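Local coordinates for hypothetical protein (Streptococcus pneumoniae, PDB 2HIY), which is of unknown function and belongs to the conserved bacterial family DUF1697, forming an assembly of four copies in the crystal, at residues 146-150 with 151-155; 20-24 with 25-29; 78-82 with 83-87. All coordinates share one frame; numbering follows the deposited sequence. Where two conformers were deposited one is given.

In the fold
Three helix starts are described: two helices are entered from loops and one straight from a strand. Along the chain interaction 2 comes first, then interaction 3, then interaction 1. Interaction 2 joins the loop after strand 5-10 to helix 24-34. Interaction 3 takes the chain from edge strand 78-81 into helix 82-89. Both belong to the part built on the antiparallel sheet of strands 39-41, 47-52, 5-10 and 78-81. Interaction 1 opens helix 152-156, after strand 137-142 of the second antiparallel sheet. Its centre is about 34 Å from that of interaction 2 and about 30 Å from that of interaction 3. Interactions 2 and 3 are about 23 Å apart, centre to centre. Interactions 1 and 2 also reach other subunits.

Interaction 1 (146-150 with 151-155); sequences ESYSK and TAYHK
Thr151 is the N-cap of helix 152-156, and its side chain ties the helix start back to Tyr148. Its OG1 lies between the backbone N and the carbonyl carbon (chi1 62°). From there it donates to Tyr148 O at 2.7 Å, in the carbonyl plane. The same OG1 accepts the capping bond from His154 N at 3.2 Å. Thr151 N also donates to Tyr148 O, at 3.0 Å, from well above the carbonyl plane. Two donors thus grip one carbonyl oxygen. Glu129 bonds the first helical amides, those of Ala152 and Tyr153.

Tyr153 meets the phenol of Tyr148 with its ring edge: CD2 lies 3.4 Å from Tyr148 OH, near the Tyr153 ring plane. Next comes His154. Its CB makes an off-centre CH-pi contact with the Tyr148 ring, while the two rings are turned obliquely, planes at 50°. Ser149 O approaches the imidazole edge at CD2. His154 also meets His70 of a second subunit.

Lys155 CG lies 3.5 Å from Ser149 O. Beyond it the chain bends at chi3 (63°), and NZ donates to a water that in turn donates to Lys150 O. Another water bridges Tyr148 OH and His154 ND1, 2.7 Å from each.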
ATOM      1  N   GLU D 146      10.473 -16.428  11.572  0.50 13.84           N
ATOM      2  CA  GLU D 146       9.321 -16.895  12.354  0.50 14.70           C
ATOM      3  C   GLU D 146       9.199 -16.249  13.739  0.50 13.83           C
ATOM      4  O   GLU D 146       8.105 -16.231  14.313  0.50 13.70           O
ATOM      5  CB  GLU D 146       9.335 -18.417  12.478  0.50 14.94           C
ATOM      6  CG  GLU D 146       8.244 -19.019  13.372  0.50 19.10           C
ATOM      7  CD  GLU D 146       8.791 -19.598  14.668  0.50 24.05           C
ATOM      8  OE1 GLU D 146       9.426 -18.850  15.447  0.50 27.68           O
ATOM      9  OE2 GLU D 146       8.585 -20.809  14.912  0.50 26.95           O
ATOM     10  N   SER D 147      10.301 -15.707  14.266  1.00 13.10           N
ATOM     11  CA  SER D 147      10.289 -15.059  15.561  1.00 13.04           C
ATOM     12  C   SER D 147      10.504 -13.558  15.443  1.00 12.42           C
ATOM     13  O   SER D 147      10.516 -12.872  16.469  1.00 12.49           O
ATOM     14  CB  SER D 147      11.394 -15.666  16.418  1.00 13.57           C
ATOM     15  OG  SER D 147      12.626 -15.410  15.749  1.00 12.62           O
ATOM     16  N   TYR D 148      10.669 -13.045  14.236  1.00 12.11           N
ATOM     17  CA  TYR D 148      11.044 -11.657  14.059  1.00 11.92           C
ATOM     18  C   TYR D 148      10.048 -10.681  14.711  1.00 12.34           C
ATOM     19  O   TYR D 148      10.455  -9.670  15.320  1.00 11.52           O
ATOM     20  CB  TYR D 148      11.225 -11.341  12.560  1.00 12.41           C
ATOM     21  CG  TYR D 148      11.521  -9.903  12.303  1.00 11.74           C
ATOM     22  CD1 TYR D 148      12.810  -9.435  12.449  1.00 13.69           C
ATOM     23  CD2 TYR D 148      10.505  -8.981  11.990  1.00 13.54           C
ATOM     24  CE1 TYR D 148      13.105  -8.077  12.264  1.00 14.94           C
ATOM     25  CE2 TYR D 148      10.803  -7.633  11.800  1.00 14.14           C
ATOM     26  CZ  TYR D 148      12.108  -7.197  11.945  1.00 14.64           C
ATOM     27  OH  TYR D 148      12.423  -5.845  11.776  1.00 16.24           O
ATOM     28  N   SER D 149       8.759 -10.956  14.577  1.00 12.34           N
ATOM     29  CA  SER D 149       7.755 -10.007  15.083  1.00 13.18           C
ATOM     30  C   SER D 149       7.736  -9.933  16.617  1.00 13.50           C
ATOM     31  O   SER D 149       7.136  -9.013  17.163  1.00 14.85           O
ATOM     32  CB  SER D 149       6.352 -10.367  14.574  1.00 14.22           C
ATOM     33  OG  SER D 149       5.881 -11.553  15.158  1.00 16.42           O
ATOM     34  N   LYS D 150       8.414 -10.854  17.297  1.00 12.53           N
ATOM     35  CA  LYS D 150       8.533 -10.811  18.756  1.00 13.38           C
ATOM     36  C   LYS D 150       9.838 -10.200  19.232  1.00 13.02           C
ATOM     37  O   LYS D 150      10.057 -10.098  20.432  1.00 13.93           O
ATOM     38  CB  LYS D 150       8.394 -12.217  19.339  1.00 14.60           C
ATOM     39  CG  LYS D 150       6.989 -12.850  19.157  1.00 16.02           C
ATOM     40  CD  LYS D 150       7.045 -14.361  19.532  1.00 18.65           C
ATOM     41  CE  LYS D 150       5.742 -15.092  19.243  1.00 23.28           C
ATOM     42  NZ  LYS D 150       4.756 -14.923  20.352  1.00 30.77           N
ATOM     43  N   THR D 151      10.697  -9.770  18.310  1.00 12.00           N
ATOM     44  CA  THR D 151      11.958  -9.195  18.732  1.00 11.80           C
ATOM     45  C   THR D 151      11.795  -7.758  19.264  1.00 13.09           C
ATOM     46  O   THR D 151      10.860  -7.027  18.877  1.00 13.68           O
ATOM     47  CB  THR D 151      13.012  -9.160  17.584  1.00 11.36           C
ATOM     48  OG1 THR D 151      12.557  -8.348  16.488  1.00 12.57           O
ATOM     49  CG2 THR D 151      13.366 -10.575  17.114  1.00 11.84           C
ATOM     50  N   ALA D 152      12.719  -7.351  20.127  1.00 12.13           N
ATOM     51  CA  ALA D 152      12.759  -5.960  20.575  1.00 12.49           C
ATOM     52  C   ALA D 152      13.037  -5.039  19.404  1.00 12.98           C
ATOM     53  O   ALA D 152      12.520  -3.911  19.365  1.00 13.48           O
ATOM     54  CB  ALA D 152      13.834  -5.807  21.630  1.00 13.61           C
ATOM     55  N   TYR D 153      13.873  -5.462  18.462  1.00 12.42           N
ATOM     56  CA  TYR D 153      14.134  -4.653  17.276  1.00 12.51           C
ATOM     57  C   TYR D 153      12.823  -4.258  16.595  1.00 13.25           C
ATOM     58  O   TYR D 153      12.587  -3.059  16.308  1.00 14.38           O
ATOM     59  CB  TYR D 153      15.027  -5.436  16.305  1.00 12.41           C
ATOM     60  CG  TYR D 153      15.479  -4.635  15.116  1.00 12.46           C
ATOM     61  CD1 TYR D 153      16.627  -3.861  15.203  1.00 16.23           C
ATOM     62  CD2 TYR D 153      14.785  -4.661  13.903  1.00 13.43           C
ATOM     63  CE1 TYR D 153      17.062  -3.073  14.126  1.00 16.99           C
ATOM     64  CE2 TYR D 153      15.203  -3.871  12.811  1.00 14.36           C
ATOM     65  CZ  TYR D 153      16.347  -3.109  12.934  1.00 15.54           C
ATOM     66  OH  TYR D 153      16.745  -2.366  11.836  1.00 17.46           O
ATOM     67  N   HIS D 154      11.979  -5.239  16.340  1.00 12.32           N
ATOM     68  CA  HIS D 154      10.707  -4.965  15.698  1.00 12.74           C
ATOM     69  C   HIS D 154       9.735  -4.216  16.588  1.00 12.91           C
ATOM     70  O   HIS D 154       9.089  -3.242  16.131  1.00 13.31           O
ATOM     71  CB  HIS D 154      10.070  -6.273  15.253  1.00 12.78           C
ATOM     72  CG  HIS D 154       8.702  -6.086  14.704  1.00 13.15           C
ATOM     73  ND1 HIS D 154       8.487  -5.410  13.516  1.00 14.57           N
ATOM     74  CD2 HIS D 154       7.490  -6.431  15.188  1.00 14.11           C
ATOM     75  CE1 HIS D 154       7.181  -5.364  13.295  1.00 15.20           C
ATOM     76  NE2 HIS D 154       6.556  -5.985  14.280  1.00 14.76           N
ATOM     77  N   LYS D 155       9.568  -4.700  17.829  1.00 13.28           N
ATOM     78  CA  LYS D 155       8.495  -4.178  18.681  1.00 14.20           C
ATOM     79  C   LYS D 155       8.758  -2.812  19.222  1.00 13.49           C
ATOM     80  O   LYS D 155       7.776  -2.091  19.493  1.00 14.16           O
ATOM     81  CB  LYS D 155       8.250  -5.104  19.854  1.00 15.30           C
ATOM     82  CG  LYS D 155       7.640  -6.426  19.394  1.00 18.52           C
ATOM     83  CD  LYS D 155       7.514  -7.401  20.549  1.00 20.45           C
ATOM     84  CE  LYS D 155       6.575  -6.878  21.612  1.00 24.71           C
ATOM     85  NZ  LYS D 155       6.412  -7.906  22.685  1.00 28.37           N
TER
HETATM   86  O   HOH W   1      10.259  -4.310  11.758  1.00 17.45           O
HETATM   87  O   HOH W   2       8.688  -9.510  22.695  1.00 32.90           O

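Interaction 2 (20-24 with 25-29); sequences NKVVM and AELRQ
Val22, just ahead of the N-cap, touches Leu27 in the first turn of helix 24-34. Its CG1 meets Leu27 CD2 at 3.9 Å, and the two side chains pass at a slant. This apolar pair, one residue before the N-cap and four after it, is a hydrophobic staple.

Val23 is the N-cap residue, with no hydroxyl or carboxylate to cap the helix. Val23 O accepts from Leu27 N at 2.9 Å in the first regular helix bond, nearly straight (170°). Its side chain packs against Glu26, with CB 3.7 Å from Glu26 OE1. Glu26 CG is anti to the carbonyl carbon (chi1 -68°), and the chain then runs extended back over the valine. This brings OE1 to a water at 2.8 Å, which donates to it and accepts from Val23 N. The carboxylate therefore reaches the N-cap amide through a water.

Met24, a selenomethionine here, continues the ladder: its O accepts from Arg28 N at 2.9 Å. Arg28 bends at chi3 (-59°) and folds back beside the helix. Its guanidinium turns one face to the Met24 backbone, and NH1 lies 3.6 Å from Met24 CB. NH1 also bonds Ser41 OG and forms a salt bridge with Glu61 of a third subunit.

The helix start thus lies against strand 39-41: Met24 touches Ser41, and Arg28 rests on Val39. Ahead of the helix in sequence, Val22 packs on Phe73 of a loop.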
ATOM      1  N   ASN D  20      10.508  14.036   0.865  1.00 24.93           N
ATOM      2  CA  ASN D  20      11.924  14.072   1.260  1.00 21.84           C
ATOM      3  C   ASN D  20      12.816  13.709   0.084  1.00 20.71           C
ATOM      4  O   ASN D  20      13.744  12.922   0.212  1.00 19.15           O
ATOM      5  CB  ASN D  20      12.201  13.187   2.491  1.00 20.95           C
ATOM      6  CG  ASN D  20      11.525  13.701   3.746  1.00 21.28           C
ATOM      7  OD1 ASN D  20      10.748  14.665   3.709  1.00 20.64           O
ATOM      8  ND2 ASN D  20      11.852  13.079   4.874  1.00 20.89           N
ATOM      9  N   LYS D  21      12.519  14.327  -1.050  1.00 20.05           N
ATOM     10  CA  LYS D  21      13.132  13.965  -2.316  1.00 20.06           C
ATOM     11  C   LYS D  21      14.516  14.589  -2.450  1.00 18.70           C
ATOM     12  O   LYS D  21      14.695  15.777  -2.284  1.00 17.77           O
ATOM     13  CB  LYS D  21      12.256  14.418  -3.493  1.00 21.16           C
ATOM     14  CG  LYS D  21      12.810  13.968  -4.849  1.00 23.16           C
ATOM     15  CD  LYS D  21      11.807  14.164  -5.988  1.00 23.13           C
ATOM     16  CE  LYS D  21      12.479  13.926  -7.346  1.00 28.07           C
ATOM     17  NZ  LYS D  21      11.671  14.409  -8.511  1.00 31.00           N
ATOM     18  N   VAL D  22      15.474  13.731  -2.776  1.00 17.95           N
ATOM     19  CA  VAL D  22      16.831  14.156  -3.060  1.00 17.19           C
ATOM     20  C   VAL D  22      17.248  13.469  -4.347  1.00 17.73           C
ATOM     21  O   VAL D  22      17.210  12.232  -4.417  1.00 17.88           O
ATOM     22  CB  VAL D  22      17.793  13.770  -1.924  1.00 17.55           C
ATOM     23  CG1 VAL D  22      19.224  14.250  -2.250  1.00 18.55           C
ATOM     24  CG2 VAL D  22      17.304  14.326  -0.584  1.00 17.02           C
ATOM     25  N   VAL D  23      17.628  14.261  -5.344  1.00 16.70           N
ATOM     26  CA  VAL D  23      18.104  13.707  -6.604  1.00 16.79           C
ATOM     27  C   VAL D  23      19.617  13.566  -6.484  1.00 16.56           C
ATOM     28  O   VAL D  23      20.317  14.556  -6.270  1.00 15.72           O
ATOM     29  CB  VAL D  23      17.698  14.599  -7.781  1.00 16.52           C
ATOM     30  CG1 VAL D  23      18.259  14.060  -9.101  1.00 17.36           C
ATOM     31  CG2 VAL D  23      16.172  14.695  -7.869  1.00 18.06           C
HETATM   32  N   MSE D  24      20.115  12.345  -6.641  1.00 15.73           N
HETATM   33  CA  MSE D  24      21.525  12.053  -6.378  1.00 15.62           C
HETATM   34  C   MSE D  24      22.450  12.885  -7.245  1.00 15.72           C
HETATM   35  O   MSE D  24      23.414  13.448  -6.749  1.00 14.85           O
HETATM   36  CB  MSE D  24      21.846  10.556  -6.536  1.00 16.31           C
HETATM   37  CG  MSE D  24      21.304   9.706  -5.405  1.00 18.14           C
HETATM   38 SE   MSE D  24      21.871  10.229  -3.593  1.00 25.83          SE
HETATM   39  CE  MSE D  24      20.110  10.725  -2.940  1.00 20.46           C
ATOM     40  N   ALA D  25      22.171  13.006  -8.536  1.00 15.42           N
ATOM     41  CA  ALA D  25      23.046  13.816  -9.364  1.00 15.14           C
ATOM     42  C   ALA D  25      23.095  15.275  -8.898  1.00 15.69           C
ATOM     43  O   ALA D  25      24.141  15.942  -9.015  1.00 16.71           O
ATOM     44  CB  ALA D  25      22.628  13.735 -10.831  1.00 16.61           C
ATOM     45  N   GLU D  26      21.961  15.803  -8.441  1.00 15.61           N
ATOM     46  CA  GLU D  26      21.923  17.179  -7.938  1.00 15.22           C
ATOM     47  C   GLU D  26      22.734  17.301  -6.660  1.00 14.89           C
ATOM     48  O   GLU D  26      23.539  18.229  -6.516  1.00 14.69           O
ATOM     49  CB  GLU D  26      20.486  17.646  -7.704  1.00 15.69           C
ATOM     50  CG  GLU D  26      19.723  17.802  -9.004  1.00 16.24           C
ATOM     51  CD  GLU D  26      18.253  18.116  -8.849  1.00 20.79           C
ATOM     52  OE1 GLU D  26      17.757  18.300  -7.717  1.00 20.61           O
ATOM     53  OE2 GLU D  26      17.576  18.157  -9.903  1.00 22.98           O
ATOM     54  N   LEU D  27      22.517  16.385  -5.724  1.00 13.40           N
ATOM     55  CA  LEU D  27      23.278  16.405  -4.486  1.00 13.57           C
ATOM     56  C   LEU D  27      24.795  16.298  -4.761  1.00 14.29           C
ATOM     57  O   LEU D  27      25.588  17.011  -4.128  1.00 14.23           O
ATOM     58  CB  LEU D  27      22.818  15.262  -3.566  1.00 14.19           C
ATOM     59  CG  LEU D  27      23.482  15.253  -2.187  1.00 13.80           C
ATOM     60  CD1 LEU D  27      23.214  16.550  -1.426  1.00 14.89           C
ATOM     61  CD2 LEU D  27      23.028  14.058  -1.369  1.00 15.26           C
ATOM     62  N   ARG D  28      25.222  15.392  -5.639  1.00 14.13           N
ATOM     63  CA  ARG D  28      26.641  15.272  -5.952  1.00 13.99           C
ATOM     64  C   ARG D  28      27.193  16.597  -6.466  1.00 13.90           C
ATOM     65  O   ARG D  28      28.271  17.015  -6.040  1.00 14.04           O
ATOM     66  CB  ARG D  28      26.922  14.118  -6.940  1.00 13.84           C
ATOM     67  CG  ARG D  28      26.507  12.767  -6.396  1.00 14.46           C
ATOM     68  CD  ARG D  28      27.119  11.634  -7.252  1.00 15.00           C
ATOM     69  NE  ARG D  28      26.708  11.729  -8.650  1.00 14.80           N
ATOM     70  CZ  ARG D  28      25.673  11.093  -9.202  1.00 16.73           C
ATOM     71  NH1 ARG D  28      24.905  10.285  -8.482  1.00 15.13           N
ATOM     72  NH2 ARG D  28      25.405  11.290 -10.479  1.00 16.22           N
ATOM     73  N   GLN D  29      26.463  17.260  -7.357  1.00 13.77           N
ATOM     74  CA  GLN D  29      26.913  18.560  -7.884  1.00 14.90           C
ATOM     75  C   GLN D  29      26.963  19.611  -6.779  1.00 14.79           C
ATOM     76  O   GLN D  29      27.924  20.397  -6.690  1.00 13.94           O
ATOM     77  CB  GLN D  29      26.011  19.032  -9.048  1.00 16.59           C
ATOM     78  CG  GLN D  29      26.244  20.496  -9.496  1.00 19.41           C
ATOM     79  CD  GLN D  29      27.508  20.658 -10.298  1.00 25.32           C
ATOM     80  OE1 GLN D  29      27.505  20.452 -11.514  1.00 28.82           O
ATOM     81  NE2 GLN D  29      28.604  21.044  -9.633  1.00 25.78           N
TER
HETATM   82  O   HOH W   3      17.852  17.146  -5.190  1.00 16.88           O

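Interaction 3 (78-82 with 83-87); sequences SLLSL and EDFEA
Ser81 and Asp84 exchange hydrogen bonds where strand 78-81 turns into helix 82-89. Asp84 N donates to Ser81 OG at 3.0 Å. Ser81 N donates to Asp84 OD2, also at 3.0 Å and almost straight (174°), meeting it from above the carboxylate plane. The serine OG stands between its backbone N and carbonyl carbon (chi1 65°), within reach of the Asp84 amide. A water donates to Asp84 OD2 as well, at 2.8 Å.

Backbone bonds carry the chain into the helix. Phe85 N donates to Ser81 O at 3.0 Å, and Glu86 N to Leu82 O at 2.9 Å.

An apolar contact flanks the cap. Leu80 CD1 meets Phe85 CD1 at 3.8 Å, approaching the ring obliquely. Helix 171-182 adds Leu181, which touches both residues, and Phe174, whose ring meets that of Phe85.

A methyl also lies alongside a carboxylate: Leu82 CD1 is 3.7 Å from Glu86 OE2, which is salt-bridged to Lys182.

The strand and helix axes are nearly perpendicular, at 82°. The turn is therefore sharp, and it occurs at the end of an edge strand paired with strand 5-10. The reciprocal Ser81-Asp84 pair is a capping box, and Leu80 with Phe85 adds the hydrophobic staple, both classic motifs of helix N-termini.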
ATOM      1  N   SER D  78      25.129  10.614   9.595  1.00 12.62           N
ATOM      2  CA  SER D  78      26.331   9.936  10.030  1.00 13.08           C
ATOM      3  C   SER D  78      27.473  10.348   9.099  1.00 13.34           C
ATOM      4  O   SER D  78      27.274  10.465   7.886  1.00 13.93           O
ATOM      5  CB  SER D  78      26.153   8.429   9.922  1.00 12.44           C
ATOM      6  OG  SER D  78      24.973   8.016  10.602  1.00 13.84           O
ATOM      7  N   LEU D  79      28.623  10.623   9.681  1.00 13.26           N
ATOM      8  CA  LEU D  79      29.810  10.977   8.891  1.00 14.10           C
ATOM      9  C   LEU D  79      30.978  10.209   9.473  1.00 14.01           C
ATOM     10  O   LEU D  79      31.350  10.393  10.650  1.00 13.99           O
ATOM     11  CB  LEU D  79      30.058  12.483   8.976  1.00 14.51           C
ATOM     12  CG  LEU D  79      31.237  12.966   8.105  1.00 14.20           C
ATOM     13  CD1 LEU D  79      31.009  12.766   6.624  1.00 15.73           C
ATOM     14  CD2 LEU D  79      31.507  14.438   8.391  1.00 15.65           C
ATOM     15  N   LEU D  80      31.562   9.343   8.652  1.00 13.00           N
ATOM     16  CA  LEU D  80      32.646   8.500   9.140  1.00 14.07           C
ATOM     17  C   LEU D  80      33.698   8.322   8.074  1.00 14.28           C
ATOM     18  O   LEU D  80      33.389   8.364   6.885  1.00 15.11           O
ATOM     19  CB  LEU D  80      32.097   7.138   9.573  1.00 14.98           C
ATOM     20  CG  LEU D  80      31.289   6.391   8.531  1.00 15.69           C
ATOM     21  CD1 LEU D  80      32.065   5.177   8.043  1.00 18.85           C
ATOM     22  CD2 LEU D  80      30.020   5.925   9.202  1.00 18.79           C
ATOM     23  N   SER D  81      34.928   8.064   8.496  1.00 14.80           N
ATOM     24  CA  SER D  81      36.027   7.928   7.555  1.00 14.45           C
ATOM     25  C   SER D  81      36.318   6.474   7.206  1.00 14.49           C
ATOM     26  O   SER D  81      35.910   5.547   7.904  1.00 13.98           O
ATOM     27  CB  SER D  81      37.293   8.542   8.159  1.00 15.09           C
ATOM     28  OG  SER D  81      37.670   7.787   9.290  1.00 16.12           O
ATOM     29  N   LEU D  82      37.112   6.277   6.154  1.00 14.18           N
ATOM     30  CA  LEU D  82      37.623   4.941   5.839  1.00 14.62           C
ATOM     31  C   LEU D  82      38.372   4.362   7.044  1.00 15.10           C
ATOM     32  O   LEU D  82      38.180   3.190   7.375  1.00 14.72           O
ATOM     33  CB  LEU D  82      38.543   4.995   4.610  1.00 14.92           C
ATOM     34  CG  LEU D  82      39.328   3.714   4.270  1.00 15.02           C
ATOM     35  CD1 LEU D  82      38.419   2.552   3.883  1.00 17.86           C
ATOM     36  CD2 LEU D  82      40.398   3.982   3.181  1.00 16.25           C
ATOM     37  N   GLU D  83      39.227   5.162   7.687  1.00 15.84           N
ATOM     38  CA  GLU D  83      39.961   4.697   8.878  1.00 17.25           C
ATOM     39  C   GLU D  83      38.985   4.178   9.941  1.00 15.53           C
ATOM     40  O   GLU D  83      39.195   3.102  10.518  1.00 16.13           O
ATOM     41  CB  GLU D  83      40.823   5.821   9.456  1.00 17.47           C
ATOM     42  CG  GLU D  83      41.592   5.451  10.722  1.00 22.17           C
ATOM     43  CD  GLU D  83      42.661   6.468  11.108  1.00 22.92           C
ATOM     44  OE1 GLU D  83      42.819   7.493  10.412  1.00 30.68           O
ATOM     45  OE2 GLU D  83      43.375   6.220  12.108  1.00 31.15           O
ATOM     46  N   ASP D  84      37.924   4.951  10.191  1.00 14.85           N
ATOM     47  CA  ASP D  84      36.918   4.581  11.192  1.00 15.77           C
ATOM     48  C   ASP D  84      36.310   3.229  10.844  1.00 15.18           C
ATOM     49  O   ASP D  84      36.124   2.372  11.709  1.00 15.23           O
ATOM     50  CB  ASP D  84      35.743   5.577  11.204  1.00 16.57           C
ATOM     51  CG  ASP D  84      36.077   6.953  11.781  1.00 17.88           C
ATOM     52  OD1 ASP D  84      37.060   7.102  12.560  1.00 20.44           O
ATOM     53  OD2 ASP D  84      35.293   7.905  11.468  1.00 18.34           O
ATOM     54  N   PHE D  85      35.973   3.054   9.572  1.00 14.64           N
ATOM     55  CA  PHE D  85      35.305   1.858   9.111  1.00 15.19           C
ATOM     56  C   PHE D  85      36.230   0.647   9.199  1.00 15.39           C
ATOM     57  O   PHE D  85      35.801  -0.442   9.622  1.00 15.66           O
ATOM     58  CB  PHE D  85      34.756   2.035   7.687  1.00 15.98           C
ATOM     59  CG  PHE D  85      33.641   1.080   7.370  1.00 17.07           C
ATOM     60  CD1 PHE D  85      32.350   1.379   7.780  1.00 19.49           C
ATOM     61  CD2 PHE D  85      33.879  -0.125   6.742  1.00 18.62           C
ATOM     62  CE1 PHE D  85      31.289   0.488   7.524  1.00 21.69           C
ATOM     63  CE2 PHE D  85      32.816  -1.023   6.494  1.00 19.61           C
ATOM     64  CZ  PHE D  85      31.541  -0.694   6.872  1.00 20.02           C
ATOM     65  N   GLU D  86      37.487   0.836   8.829  1.00 15.74           N
ATOM     66  CA  GLU D  86      38.438  -0.263   8.896  1.00 17.13           C
ATOM     67  C   GLU D  86      38.655  -0.697  10.340  1.00 16.45           C
ATOM     68  O   GLU D  86      38.816  -1.899  10.626  1.00 17.08           O
ATOM     69  CB  GLU D  86      39.750   0.145   8.237  1.00 16.79           C
ATOM     70  CG  GLU D  86      39.638   0.262   6.734  1.00 18.37           C
ATOM     71  CD  GLU D  86      40.946   0.575   6.036  1.00 21.48           C
ATOM     72  OE1 GLU D  86      41.814   1.271   6.622  1.00 26.19           O
ATOM     73  OE2 GLU D  86      41.081   0.134   4.875  1.00 26.91           O
ATOM     74  N   ALA D  87      38.652   0.257  11.263  1.00 16.01           N
ATOM     75  CA  ALA D  87      38.750  -0.069  12.685  1.00 16.07           C
ATOM     76  C   ALA D  87      37.532  -0.908  13.121  1.00 16.02           C
ATOM     77  O   ALA D  87      37.689  -1.889  13.886  1.00 16.89           O
ATOM     78  CB  ALA D  87      38.879   1.184  13.528  1.00 16.90           C
TER
HETATM   79  O   HOH W   4      33.046   8.624  13.063  1.00 21.71           O